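Local coordinates for protein polyketide synthase/nonribosomal peptide synthetase hybrid RzxB (Pseudomonas fluorescens, PDB 5IL6) that probably removes water from beta-hydroxyacyl intermediates of rhizoxin assembly, as the dehydratase domain of a trans-AT polyketide synthase, at residues H18-D23 and L27-R32; M59-L64 and C237-D242; L103-P106 and D110-I113; I115-Q120 and Q125-A130. All coordinates share one frame; numbering follows the deposited sequence.

Contact 1: H18-D23 and L27-R32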
loop_
_atom_site.group_PDB
_atom_site.type_symbol
_atom_site.label_atom_id
_atom_site.label_comp_id
_atom_site.label_asym_id
_atom_site.label_seq_id
_atom_site.Cartn_x
_atom_site.Cartn_y
_atom_site.Cartn_z
ATOM N N HIS A 18 -6.973 5.394 14.529
ATOM C CA HIS A 18 -7.205 5.215 15.957
ATOM C C HIS A 18 -8.435 5.965 16.449
ATOM O O HIS A 18 -9.260 5.395 17.173
ATOM C CB HIS A 18 -5.968 5.654 16.741
ATOM C CG HIS A 18 -4.744 4.846 16.435
ATOM N ND1 HIS A 18 -3.484 5.215 16.851
ATOM C CD2 HIS A 18 -4.592 3.681 15.762
ATOM C CE1 HIS A 18 -2.607 4.315 16.445
ATOM N NE2 HIS A 18 -3.254 3.374 15.781
ATOM N N ARG A 19 -8.574 7.241 16.091
ATOM C CA ARG A 19 -9.539 8.103 16.756
ATOM C C ARG A 19 -10.216 9.040 15.768
ATOM O O ARG A 19 -9.603 9.520 14.811
ATOM C CB ARG A 19 -8.862 8.912 17.867
ATOM C CG ARG A 19 -8.467 8.065 19.069
ATOM C CD ARG A 19 -7.109 8.456 19.626
ATOM N NE ARG A 19 -6.683 7.534 20.682
ATOM C CZ ARG A 19 -5.612 6.743 20.636
ATOM N NH1 ARG A 19 -4.799 6.742 19.585
ATOM N NH2 ARG A 19 -5.341 5.949 21.664
ATOM N N ASN A 20 -11.497 9.295 16.028
ATOM C CA ASN A 20 -12.297 10.247 15.268
ATOM C C ASN A 20 -12.205 11.610 15.946
ATOM O O ASN A 20 -12.626 11.760 17.099
ATOM C CB ASN A 20 -13.749 9.769 15.203
ATOM C CG ASN A 20 -14.603 10.584 14.250
ATOM O OD1 ASN A 20 -14.346 11.763 14.012
ATOM N ND2 ASN A 20 -15.640 9.952 13.710
ATOM N N VAL A 21 -11.650 12.596 15.241
ATOM C CA VAL A 21 -11.494 13.939 15.793
ATOM C C VAL A 21 -12.233 14.953 14.925
ATOM O O VAL A 21 -11.831 16.117 14.833
ATOM C CB VAL A 21 -10.006 14.311 15.932
ATOM C CG1 VAL A 21 -9.314 13.369 16.910
ATOM C CG2 VAL A 21 -9.307 14.281 14.578
ATOM N N SER A 22 -13.324 14.520 14.293
ATOM C CA SER A 22 -14.102 15.407 13.439
ATOM C C SER A 22 -14.669 16.577 14.236
ATOM O O SER A 22 -14.994 16.455 15.421
ATOM C CB SER A 22 -15.246 14.637 12.778
ATOM O OG SER A 22 -14.766 13.497 12.083
ATOM N N ASP A 23 -14.790 17.724 13.571
ATOM C CA ASP A 23 -15.407 18.902 14.166
ATOM C C ASP A 23 -16.003 19.748 13.042
ATOM O O ASP A 23 -16.142 19.288 11.904
ATOM C CB ASP A 23 -14.392 19.671 15.024
ATOM C CG ASP A 23 -13.157 20.082 14.247
ATOM O OD1 ASP A 23 -13.249 20.255 13.013
ATOM O OD2 ASP A 23 -12.091 20.236 14.879
ATOM N N LEU A 27 -14.756 16.266 8.639
ATOM C CA LEU A 27 -14.388 14.951 9.147
ATOM C C LEU A 27 -12.873 14.815 9.206
ATOM O O LEU A 27 -12.157 15.230 8.289
ATOM C CB LEU A 27 -14.986 13.856 8.267
ATOM C CG LEU A 27 -16.516 13.811 8.235
ATOM C CD1 LEU A 27 -16.994 12.714 7.302
ATOM C CD2 LEU A 27 -17.107 13.626 9.632
ATOM N N ARG A 28 -12.382 14.249 10.306
ATOM C CA ARG A 28 -10.949 14.157 10.530
ATOM C C ARG A 28 -10.667 13.021 11.500
ATOM O O ARG A 28 -11.464 12.745 12.402
ATOM C CB ARG A 28 -10.399 15.479 11.066
ATOM C CG ARG A 28 -8.888 15.544 11.182
ATOM C CD ARG A 28 -8.449 16.954 11.526
ATOM N NE ARG A 28 -9.247 17.482 12.632
ATOM C CZ ARG A 28 -8.780 17.846 13.823
ATOM N NH1 ARG A 28 -7.485 17.774 14.109
ATOM N NH2 ARG A 28 -9.624 18.301 14.738
ATOM N N TYR A 29 -9.508 12.391 11.322
ATOM C CA TYR A 29 -9.121 11.224 12.099
ATOM C C TYR A 29 -7.665 11.363 12.518
ATOM O O TYR A 29 -6.881 12.066 11.875
ATOM C CB TYR A 29 -9.334 9.934 11.292
ATOM C CG TYR A 29 -10.710 9.850 10.677
ATOM C CD1 TYR A 29 -10.980 10.444 9.451
ATOM C CD2 TYR A 29 -11.744 9.197 11.329
ATOM C CE1 TYR A 29 -12.238 10.382 8.887
ATOM C CE2 TYR A 29 -13.009 9.129 10.774
ATOM C CZ TYR A 29 -13.248 9.725 9.552
ATOM O OH TYR A 29 -14.502 9.665 8.987
ATOM N N LEU A 30 -7.316 10.691 13.611
ATOM C CA LEU A 30 -5.991 10.817 14.201
ATOM C C LEU A 30 -5.512 9.451 14.665
ATOM O O LEU A 30 -6.240 8.739 15.364
ATOM C CB LEU A 30 -6.010 11.805 15.374
ATOM C CG LEU A 30 -4.792 11.844 16.301
ATOM C CD1 LEU A 30 -3.505 12.073 15.522
ATOM C CD2 LEU A 30 -4.981 12.932 17.350
ATOM N N SER A 31 -4.301 9.085 14.254
ATOM C CA SER A 31 -3.598 7.930 14.789
ATOM C C SER A 31 -2.262 8.389 15.356
ATOM O O SER A 31 -1.573 9.217 14.753
ATOM C CB SER A 31 -3.375 6.862 13.714
ATOM O OG SER A 31 -4.584 6.563 13.040
ATOM N N ARG A 32 -1.909 7.862 16.526
ATOM C CA ARG A 32 -0.634 8.163 17.167
ATOM C C ARG A 32 0.179 6.881 17.240
ATOM O O ARG A 32 -0.250 5.904 17.865
ATOM C CB ARG A 32 -0.833 8.756 18.562
ATOM C CG ARG A 32 0.477 9.177 19.224
ATOM C CD ARG A 32 0.262 9.955 20.514
ATOM N NE ARG A 32 -0.593 11.126 20.319
ATOM C CZ ARG A 32 -1.894 11.176 20.592
ATOM N NH1 ARG A 32 -2.526 10.118 21.084
ATOM N NH2 ARG A 32 -2.573 12.295 20.374
HETATM O O HOH W 1 -11.624 18.711 11.599
#

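Contact 2: M59-L64 and C237-D242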
loop_
_atom_site.group_PDB
_atom_site.type_symbol
_atom_site.label_atom_id
_atom_site.label_comp_id
_atom_site.label_asym_id
_atom_site.label_seq_id
_atom_site.Cartn_x
_atom_site.Cartn_y
_atom_site.Cartn_z
ATOM N N MET A 59 -5.191 3.181 5.585
ATOM C CA MET A 59 -5.790 4.216 6.419
ATOM C C MET A 59 -6.920 4.924 5.687
ATOM O O MET A 59 -7.957 5.237 6.285
ATOM C CB MET A 59 -4.712 5.203 6.848
ATOM C CG MET A 59 -5.166 6.255 7.850
ATOM S SD MET A 59 -3.841 7.382 8.336
ATOM C CE MET A 59 -2.441 6.266 8.408
ATOM N N ILE A 60 -6.741 5.189 4.394
ATOM C CA ILE A 60 -7.807 5.798 3.606
ATOM C C ILE A 60 -9.005 4.864 3.531
ATOM O O ILE A 60 -10.156 5.292 3.681
ATOM C CB ILE A 60 -7.289 6.167 2.203
ATOM C CG1 ILE A 60 -6.196 7.233 2.315
ATOM C CG2 ILE A 60 -8.434 6.664 1.320
ATOM C CD1 ILE A 60 -5.478 7.528 1.011
ATOM N N GLN A 61 -8.753 3.573 3.298
ATOM C CA GLN A 61 -9.842 2.605 3.229
ATOM C C GLN A 61 -10.598 2.532 4.552
ATOM O O GLN A 61 -11.833 2.497 4.569
ATOM C CB GLN A 61 -9.292 1.232 2.842
ATOM C CG GLN A 61 -8.719 1.178 1.430
ATOM C CD GLN A 61 -7.910 -0.076 1.162
ATOM O OE1 GLN A 61 -7.455 -0.748 2.088
ATOM N NE2 GLN A 61 -7.730 -0.402 -0.113
ATOM N N ALA A 62 -9.872 2.511 5.671
ATOM C CA ALA A 62 -10.524 2.479 6.976
ATOM C C ALA A 62 -11.327 3.751 7.222
ATOM O O ALA A 62 -12.452 3.697 7.730
ATOM C CB ALA A 62 -9.482 2.284 8.076
ATOM N N ALA A 63 -10.760 4.908 6.874
ATOM C CA ALA A 63 -11.450 6.173 7.113
ATOM C C ALA A 63 -12.724 6.260 6.288
ATOM O O ALA A 63 -13.775 6.672 6.793
ATOM C CB ALA A 63 -10.523 7.344 6.789
ATOM N N LEU A 64 -12.652 5.882 5.011
ATOM C CA LEU A 64 -13.842 5.927 4.170
ATOM C C LEU A 64 -14.909 4.971 4.682
ATOM O O LEU A 64 -16.097 5.315 4.719
ATOM C CB LEU A 64 -13.481 5.585 2.724
ATOM C CG LEU A 64 -13.974 6.566 1.660
ATOM C CD1 LEU A 64 -15.456 6.911 1.841
ATOM C CD2 LEU A 64 -13.108 7.807 1.687
ATOM N N CYS A 237 -6.674 2.359 -6.706
ATOM C CA CYS A 237 -6.677 1.191 -5.831
ATOM C C CYS A 237 -8.132 0.817 -5.603
ATOM O O CYS A 237 -8.885 1.588 -4.999
ATOM C CB CYS A 237 -5.974 1.460 -4.504
ATOM S SG CYS A 237 -5.946 0.008 -3.425
ATOM N N VAL A 238 -8.531 -0.353 -6.089
ATOM C CA VAL A 238 -9.910 -0.818 -5.985
ATOM C C VAL A 238 -9.944 -1.980 -5.007
ATOM O O VAL A 238 -9.219 -2.968 -5.178
ATOM C CB VAL A 238 -10.477 -1.229 -7.351
ATOM C CG1 VAL A 238 -11.889 -1.770 -7.190
ATOM C CG2 VAL A 238 -10.463 -0.046 -8.310
ATOM N N LEU A 239 -10.777 -1.858 -3.978
ATOM C CA LEU A 239 -10.970 -2.911 -2.989
ATOM C C LEU A 239 -12.310 -3.584 -3.268
ATOM O O LEU A 239 -13.371 -3.017 -2.982
ATOM C CB LEU A 239 -10.914 -2.341 -1.575
ATOM C CG LEU A 239 -11.048 -3.348 -0.431
ATOM C CD1 LEU A 239 -9.888 -4.335 -0.432
ATOM C CD2 LEU A 239 -11.129 -2.619 0.902
ATOM N N LEU A 240 -12.257 -4.790 -3.830
ATOM C CA LEU A 240 -13.448 -5.538 -4.218
ATOM C C LEU A 240 -14.025 -6.378 -3.087
ATOM O O LEU A 240 -15.249 -6.512 -2.982
ATOM C CB LEU A 240 -13.124 -6.430 -5.417
ATOM C CG LEU A 240 -12.998 -5.637 -6.713
ATOM C CD1 LEU A 240 -12.064 -6.292 -7.707
ATOM C CD2 LEU A 240 -14.396 -5.525 -7.296
ATOM N N ALA A 241 -13.174 -6.954 -2.248
ATOM C CA ALA A 241 -13.638 -7.857 -1.207
ATOM C C ALA A 241 -12.549 -7.970 -0.153
ATOM O O ALA A 241 -11.401 -7.575 -0.371
ATOM C CB ALA A 241 -13.991 -9.232 -1.782
ATOM N N ASP A 242 -12.929 -8.510 1.002
ATOM C CA ASP A 242 -11.957 -8.757 2.055
ATOM C C ASP A 242 -10.873 -9.700 1.553
ATOM O O ASP A 242 -11.154 -10.682 0.859
ATOM C CB ASP A 242 -12.646 -9.342 3.287
ATOM C CG ASP A 242 -13.607 -8.365 3.935
ATOM O OD1 ASP A 242 -13.469 -7.146 3.696
ATOM O OD2 ASP A 242 -14.499 -8.815 4.685
HETATM O O HOH W 2 -9.435 0.979 -2.156
#

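Contact 3: L103-P106 and D110-I113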
loop_
_atom_site.group_PDB
_atom_site.type_symbol
_atom_site.label_atom_id
_atom_site.label_comp_id
_atom_site.label_asym_id
_atom_site.label_seq_id
_atom_site.Cartn_x
_atom_site.Cartn_y
_atom_site.Cartn_z
ATOM N N LEU A 103 -10.949 14.192 5.646
ATOM C CA LEU A 103 -11.867 13.652 4.650
ATOM C C LEU A 103 -12.945 14.686 4.367
ATOM O O LEU A 103 -13.641 15.127 5.288
ATOM C CB LEU A 103 -12.490 12.344 5.143
ATOM C CG LEU A 103 -13.084 11.381 4.112
ATOM C CD1 LEU A 103 -13.404 10.064 4.797
ATOM C CD2 LEU A 103 -14.329 11.945 3.446
ATOM N N SER A 104 -13.092 15.059 3.100
ATOM C CA SER A 104 -14.119 15.998 2.678
ATOM C C SER A 104 -14.865 15.418 1.484
ATOM O O SER A 104 -14.432 14.445 0.862
ATOM C CB SER A 104 -13.520 17.365 2.323
ATOM O OG SER A 104 -12.579 17.253 1.269
ATOM N N MET A 105 -16.007 16.026 1.176
ATOM C CA MET A 105 -16.856 15.589 0.069
ATOM C C MET A 105 -17.338 16.827 -0.672
ATOM O O MET A 105 -18.469 17.289 -0.478
ATOM C CB MET A 105 -18.030 14.747 0.572
ATOM C CG MET A 105 -18.722 13.969 -0.529
ATOM S SD MET A 105 -20.197 13.091 0.008
ATOM C CE MET A 105 -21.294 14.459 0.384
ATOM N N PRO A 106 -16.491 17.406 -1.527
ATOM C CA PRO A 106 -16.905 18.627 -2.239
ATOM C C PRO A 106 -18.122 18.422 -3.122
ATOM O O PRO A 106 -18.849 19.385 -3.394
ATOM C CB PRO A 106 -15.666 19.004 -3.066
ATOM C CG PRO A 106 -14.542 18.179 -2.545
ATOM C CD PRO A 106 -15.112 16.998 -1.843
ATOM N N ASP A 110 -18.059 12.214 -4.155
ATOM C CA ASP A 110 -16.707 12.575 -4.578
ATOM C C ASP A 110 -15.931 13.006 -3.337
ATOM O O ASP A 110 -16.093 14.127 -2.849
ATOM C CB ASP A 110 -16.752 13.677 -5.633
ATOM C CG ASP A 110 -15.384 14.261 -5.931
ATOM O OD1 ASP A 110 -14.372 13.559 -5.723
ATOM O OD2 ASP A 110 -15.326 15.426 -6.381
ATOM N N TYR A 111 -15.080 12.114 -2.836
ATOM C CA TYR A 111 -14.359 12.327 -1.589
ATOM C C TYR A 111 -12.912 12.728 -1.850
ATOM O O TYR A 111 -12.282 12.252 -2.800
ATOM C CB TYR A 111 -14.401 11.063 -0.730
ATOM C CG TYR A 111 -15.788 10.469 -0.628
ATOM C CD1 TYR A 111 -16.766 11.071 0.158
ATOM C CD2 TYR A 111 -16.128 9.319 -1.331
ATOM C CE1 TYR A 111 -18.038 10.537 0.249
ATOM C CE2 TYR A 111 -17.397 8.777 -1.248
ATOM C CZ TYR A 111 -18.350 9.391 -0.458
ATOM O OH TYR A 111 -19.617 8.855 -0.375
ATOM N N ARG A 112 -12.394 13.605 -0.993
ATOM C CA ARG A 112 -11.015 14.074 -1.051
ATOM C C ARG A 112 -10.344 13.783 0.282
ATOM O O ARG A 112 -10.924 14.046 1.342
ATOM C CB ARG A 112 -10.960 15.574 -1.364
ATOM C CG ARG A 112 -11.715 15.956 -2.622
ATOM C CD ARG A 112 -11.071 15.353 -3.862
ATOM N NE ARG A 112 -11.897 15.551 -5.050
ATOM C CZ ARG A 112 -11.774 16.554 -5.916
ATOM N NH1 ARG A 112 -10.837 17.480 -5.757
ATOM N NH2 ARG A 112 -12.592 16.621 -6.957
ATOM N N ILE A 113 -9.126 13.248 0.229
ATOM C CA ILE A 113 -8.392 12.856 1.425
ATOM C C ILE A 113 -7.021 13.518 1.432
ATOM O O ILE A 113 -6.350 13.602 0.397
ATOM C CB ILE A 113 -8.238 11.325 1.520
ATOM C CG1 ILE A 113 -9.614 10.661 1.565
ATOM C CG2 ILE A 113 -7.410 10.950 2.747
ATOM C CD1 ILE A 113 -10.089 10.172 0.214
HETATM O O HOH W 3 -9.715 16.657 2.422
#

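Contact 4: I115-Q120 and Q125-A130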
loop_
_atom_site.group_PDB
_atom_site.type_symbol
_atom_site.label_atom_id
_atom_site.label_comp_id
_atom_site.label_asym_id
_atom_site.label_seq_id
_atom_site.Cartn_x
_atom_site.Cartn_y
_atom_site.Cartn_z
ATOM N N ILE A 115 -3.498 13.303 4.120
ATOM C CA ILE A 115 -2.840 12.751 5.300
ATOM C C ILE A 115 -1.620 13.609 5.588
ATOM O O ILE A 115 -0.788 13.827 4.699
ATOM C CB ILE A 115 -2.439 11.278 5.096
ATOM C CG1 ILE A 115 -3.678 10.426 4.806
ATOM C CG2 ILE A 115 -1.690 10.747 6.321
ATOM C CD1 ILE A 115 -3.375 8.980 4.450
ATOM N N TYR A 116 -1.503 14.090 6.825
ATOM C CA TYR A 116 -0.465 15.060 7.143
ATOM C C TYR A 116 -0.061 14.947 8.607
ATOM O O TYR A 116 -0.731 14.306 9.420
ATOM C CB TYR A 116 -0.937 16.480 6.829
ATOM C CG TYR A 116 -2.188 16.857 7.575
ATOM C CD1 TYR A 116 -2.117 17.385 8.854
ATOM C CD2 TYR A 116 -3.441 16.669 7.009
ATOM C CE1 TYR A 116 -3.256 17.727 9.550
ATOM C CE2 TYR A 116 -4.591 17.007 7.697
ATOM C CZ TYR A 116 -4.489 17.536 8.969
ATOM O OH TYR A 116 -5.613 17.881 9.678
ATOM N N ALA A 117 1.051 15.606 8.927
ATOM C CA ALA A 117 1.613 15.639 10.270
ATOM C C ALA A 117 2.400 16.932 10.413
ATOM O O ALA A 117 2.702 17.605 9.425
ATOM C CB ALA A 117 2.516 14.429 10.539
ATOM N N TYR A 118 2.717 17.290 11.655
ATOM C CA TYR A 118 3.401 18.546 11.930
ATOM C C TYR A 118 4.881 18.297 12.206
ATOM O O TYR A 118 5.245 17.312 12.852
ATOM C CB TYR A 118 2.753 19.249 13.121
ATOM C CG TYR A 118 1.385 19.795 12.788
ATOM C CD1 TYR A 118 1.238 21.006 12.129
ATOM C CD2 TYR A 118 0.241 19.081 13.111
ATOM C CE1 TYR A 118 -0.013 21.498 11.813
ATOM C CE2 TYR A 118 -1.012 19.562 12.802
ATOM C CZ TYR A 118 -1.136 20.771 12.153
ATOM O OH TYR A 118 -2.385 21.253 11.843
ATOM N N ASP A 119 5.730 19.197 11.710
ATOM C CA ASP A 119 7.171 19.085 11.877
ATOM C C ASP A 119 7.618 19.880 13.107
ATOM O O ASP A 119 6.811 20.493 13.809
ATOM C CB ASP A 119 7.893 19.525 10.602
ATOM C CG ASP A 119 7.882 21.026 10.403
ATOM O OD1 ASP A 119 7.066 21.715 11.047
ATOM O OD2 ASP A 119 8.692 21.516 9.589
ATOM N N GLN A 120 8.930 19.873 13.370
ATOM C CA GLN A 120 9.477 20.674 14.464
ATOM C C GLN A 120 9.099 22.146 14.350
ATOM O O GLN A 120 8.938 22.824 15.372
ATOM C CB GLN A 120 11.007 20.549 14.516
ATOM C CG GLN A 120 11.542 19.305 15.219
ATOM C CD GLN A 120 11.634 18.088 14.310
ATOM O OE1 GLN A 120 11.181 18.116 13.164
ATOM N NE2 GLN A 120 12.185 16.999 14.837
ATOM N N GLN A 125 2.833 19.209 7.305
ATOM C CA GLN A 125 3.470 18.502 6.202
ATOM C C GLN A 125 2.468 17.530 5.596
ATOM O O GLN A 125 1.944 16.659 6.299
ATOM C CB GLN A 125 4.712 17.745 6.679
ATOM C CG GLN A 125 5.740 18.599 7.404
ATOM C CD GLN A 125 6.650 19.351 6.455
ATOM O OE1 GLN A 125 6.647 20.581 6.417
ATOM N NE2 GLN A 125 7.444 18.611 5.688
ATOM N N LEU A 126 2.219 17.664 4.296
ATOM C CA LEU A 126 1.322 16.751 3.598
ATOM C C LEU A 126 2.103 15.503 3.203
ATOM O O LEU A 126 3.119 15.593 2.506
ATOM C CB LEU A 126 0.714 17.432 2.374
ATOM C CG LEU A 126 -0.285 16.607 1.556
ATOM C CD1 LEU A 126 -1.543 16.327 2.361
ATOM C CD2 LEU A 126 -0.631 17.317 0.257
ATOM N N HIS A 127 1.629 14.341 3.648
ATOM C CA HIS A 127 2.300 13.076 3.373
ATOM C C HIS A 127 1.628 12.267 2.278
ATOM O O HIS A 127 2.313 11.541 1.551
ATOM C CB HIS A 127 2.369 12.228 4.647
ATOM C CG HIS A 127 3.340 12.743 5.663
ATOM N ND1 HIS A 127 4.701 12.553 5.553
ATOM C CD2 HIS A 127 3.148 13.443 6.806
ATOM C CE1 HIS A 127 5.306 13.112 6.587
ATOM N NE2 HIS A 127 4.387 13.660 7.361
ATOM N N CYS A 128 0.311 12.376 2.138
ATOM C CA CYS A 128 -0.420 11.609 1.143
ATOM C C CYS A 128 -1.695 12.357 0.791
ATOM O O CYS A 128 -2.323 12.972 1.656
ATOM C CB CYS A 128 -0.751 10.199 1.652
ATOM S SG CYS A 128 -1.601 9.143 0.442
ATOM N N GLN A 129 -2.061 12.300 -0.484
ATOM C CA GLN A 129 -3.237 12.980 -0.999
ATOM C C GLN A 129 -3.888 12.077 -2.033
ATOM O O GLN A 129 -3.194 11.428 -2.818
ATOM C CB GLN A 129 -2.853 14.333 -1.614
ATOM C CG GLN A 129 -3.972 15.073 -2.327
ATOM C CD GLN A 129 -3.440 16.148 -3.250
ATOM O OE1 GLN A 129 -3.634 17.341 -3.014
ATOM N NE2 GLN A 129 -2.756 15.730 -4.311
ATOM N N ALA A 130 -5.216 12.015 -2.016
ATOM C CA ALA A 130 -5.934 11.181 -2.968
ATOM C C ALA A 130 -7.391 11.611 -3.000
ATOM O O ALA A 130 -7.843 12.422 -2.188
ATOM C CB ALA A 130 -5.816 9.696 -2.610
#

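Contact 1: H18-D23 and L27-R32
His18 lies with one ring face against Ser31: CB of Ser31 sits 3.6 Å from the centroid of the His18 ring, over the face but shifted toward the rim, in a CH-pi contact. The Ser31 hydroxyl oxygen meanwhile accepts from the backbone, His18 N to Ser31 OG being 3.0 Å, and the same hydroxyl pairs with the carbonyl of Leu16. His12 stacks on the His18 ring as well. Further along, Asn20 and Tyr29 share a face of the ladder. Their planes are 42° apart, with ND2 of Asn20 at 4.0 Å from CE2 of Tyr29, and the tyrosine ring packs on helix 53-67. These residues belong to the antiparallel beta hairpin of strands 19-20 and 27-32, at one margin of the first hot-dog region of the dehydratase, where Arg19 and Leu30 form a hydrogen-bonded pair. Val21 lays CG2 over the centre of the Arg28 guanidinium, 3.6 Å above its plane. The arginine starts out extended and bends at its third torsion (chi3 48°), which carries NH2 back to Asp23 OD2 at 3.1 Å, a salt bridge with weak hydrogen-bond geometry; Asp23 also pairs with Arg25. A water joins Asp23 OD1 to Arg28 NE. Asn20 OD1 accepts from Ser22 N, closing an Asx turn, and also from Ser22 OG; that OG accepts a hydrogen bond from Arg28 N, 3.1 Å away.

Contact 2: M59-L64 and C237-D242
Helix segment 59-64 and the end of strand 230-239 keep their backbones well apart, the nearest alpha carbons, those of Gln61 and Leu239, being 8.4 Å from each other, and a single long side chain spans the interval. Gln61 directs its side chain at the strand. Its CG is anti to the carbonyl carbon (chi1 -66°) and the chain runs on extended, which brings the terminal amide up against both Cys237 and Leu239. NE2 of Gln61 lies 3.8 Å from SG of Cys237 and 4.0 Å from CB of Leu239. On the leucine, the branch ending in CD2 comes to 4.1 Å from the amide carbon CD of Gln61, the two side chains crossing at a slant. Both strand residues turn their side chains toward the helix, while Val238 between them points away. The helix belongs to the hot-dog fold of this dehydratase, in which a long central helix is wrapped by antiparallel strands; here it meets a strand from the second of the two hot-dog family regions, far along the chain. No direct hydrogen bond links the segments. Instead a water accepts from Gln61 NE2 at 3.0 Å and donates to Cys237 O at 3.0 Å, giving the buried amide N-H a polar partner amid apolar neighbours. Strand 77-85 lies alongside: Ile80 touches the Gln61 side chain and is hydrogen-bonded through its backbone to Cys237, and Leu78 is likewise bonded to Leu239.

Contact 3: L103-P106 and D110-I113
Leu103 packs between Ile113 and Tyr111 in the tight part of the contact, its CG 4.4 Å from CG1 of Ile113 and its CD2 4.2 Å from CD1 of Tyr111. Helix 53-67 closes over this buried part, Leu64 touching both Leu103 and Tyr111 and Ile60 touching Ile113. The packing runs out to Met105 at the exposed end, where SD of Met105 is 3.4 Å from CE1 of Tyr111, a Met-aromatic contact that meets the ring obliquely. Replacing Tyr111 with an alanine would probably leave the Met105 thioether without its aromatic partner and open a gap beside Leu103. The face of Ser104 and Arg112 is the polar, exposed one. Arg112, poorly ordered, bends at its second torsion (chi2 -66°) and grips Asp110 side-on: NE reaches OD1 at 3.2 Å and NH2 meets OD2 from the syn side. Pro106 CG rests 3.6 Å from Arg112 CG. A water lies between Ser104 OG and Arg112 O, donating to the latter. Between the two faces run the paired backbone bonds: Ser104 N to Arg112 O is 3.0 Å, Arg112 N to Ser104 O 2.9 Å. This is an antiparallel beta hairpin, joining strands 98-105 and 110-118 of the hot-dog fold.

Contact 4: I115-Q120 and Q125-A130
Ile115 O takes two backbone donors, His127 N at 2.7 Å and Cys128 N at 3.1 Å, while Ile115 N gives its own hydrogen to Cys128 O. Beyond this fork the ladder resumes as Ala117 pairs with Gln125 in both directions. The side chains follow: Ile115 CB meets Cys128 CB at 4.0 Å, and the His127 ring turns its edge to the strand, CD2 lying 3.7 Å from Ala117 N. At the far end the Gln125 amide stacks on the Asp119 carboxylate, their planes only 5° apart and OE1 of Gln125 3.9 Å from OD2 of Asp119. With CG anti to the carbonyl carbon (chi1 -55°), CG of Gln125 comes to 4.0 Å from CB of Asp119; the bend at the second torsion (chi2 -82°) then lays the amide over the carboxylate. Cutting Gln125 back to an alanine would probably uncover that face of the Asp119 carboxylate and open a gap beside its CB, though the bond from Gln123 N to Asp119 OD1 would remain. Further second-shell partners position the imidazole: Gln87 O takes the His127 ND1 hydrogen bond, and Phe89 meets the ring edge-to-face. Met56 and Ile60 of helix 53-67 cover Ile115. Two residues facing one across an antiparallel pair make a classic beta bulge, set here in the hairpin of strands 110-118 and 124-135 of the hot-dog fold.

How the contacts relate
Contacts 1, 3 and 4 are hairpin pairings on neighbouring strands of the hot-dog fold, whereas contact 2 joins its helix to a distant strand. Contacts 2 and 4 are buried; 1 and 3 are partly exposed and carry the salt bridges, while contact 2 rests on one glutamine amide against Cys237 and Leu239 and on a bridging water. Helix 53-67 ties them together: Ala63 packs against Tyr29 of contact 1, Leu64 packs on Leu103 and Tyr111 of contact 3, and Ile60 reaches Ile113 and Ile115 of contacts 3 and 4. Contacts 3 and 4 share strand 110-118 and probably a hydrogen bond from Ile113 N to Ala130 O. A similar probable bond connects Leu103 N to Leu27 O.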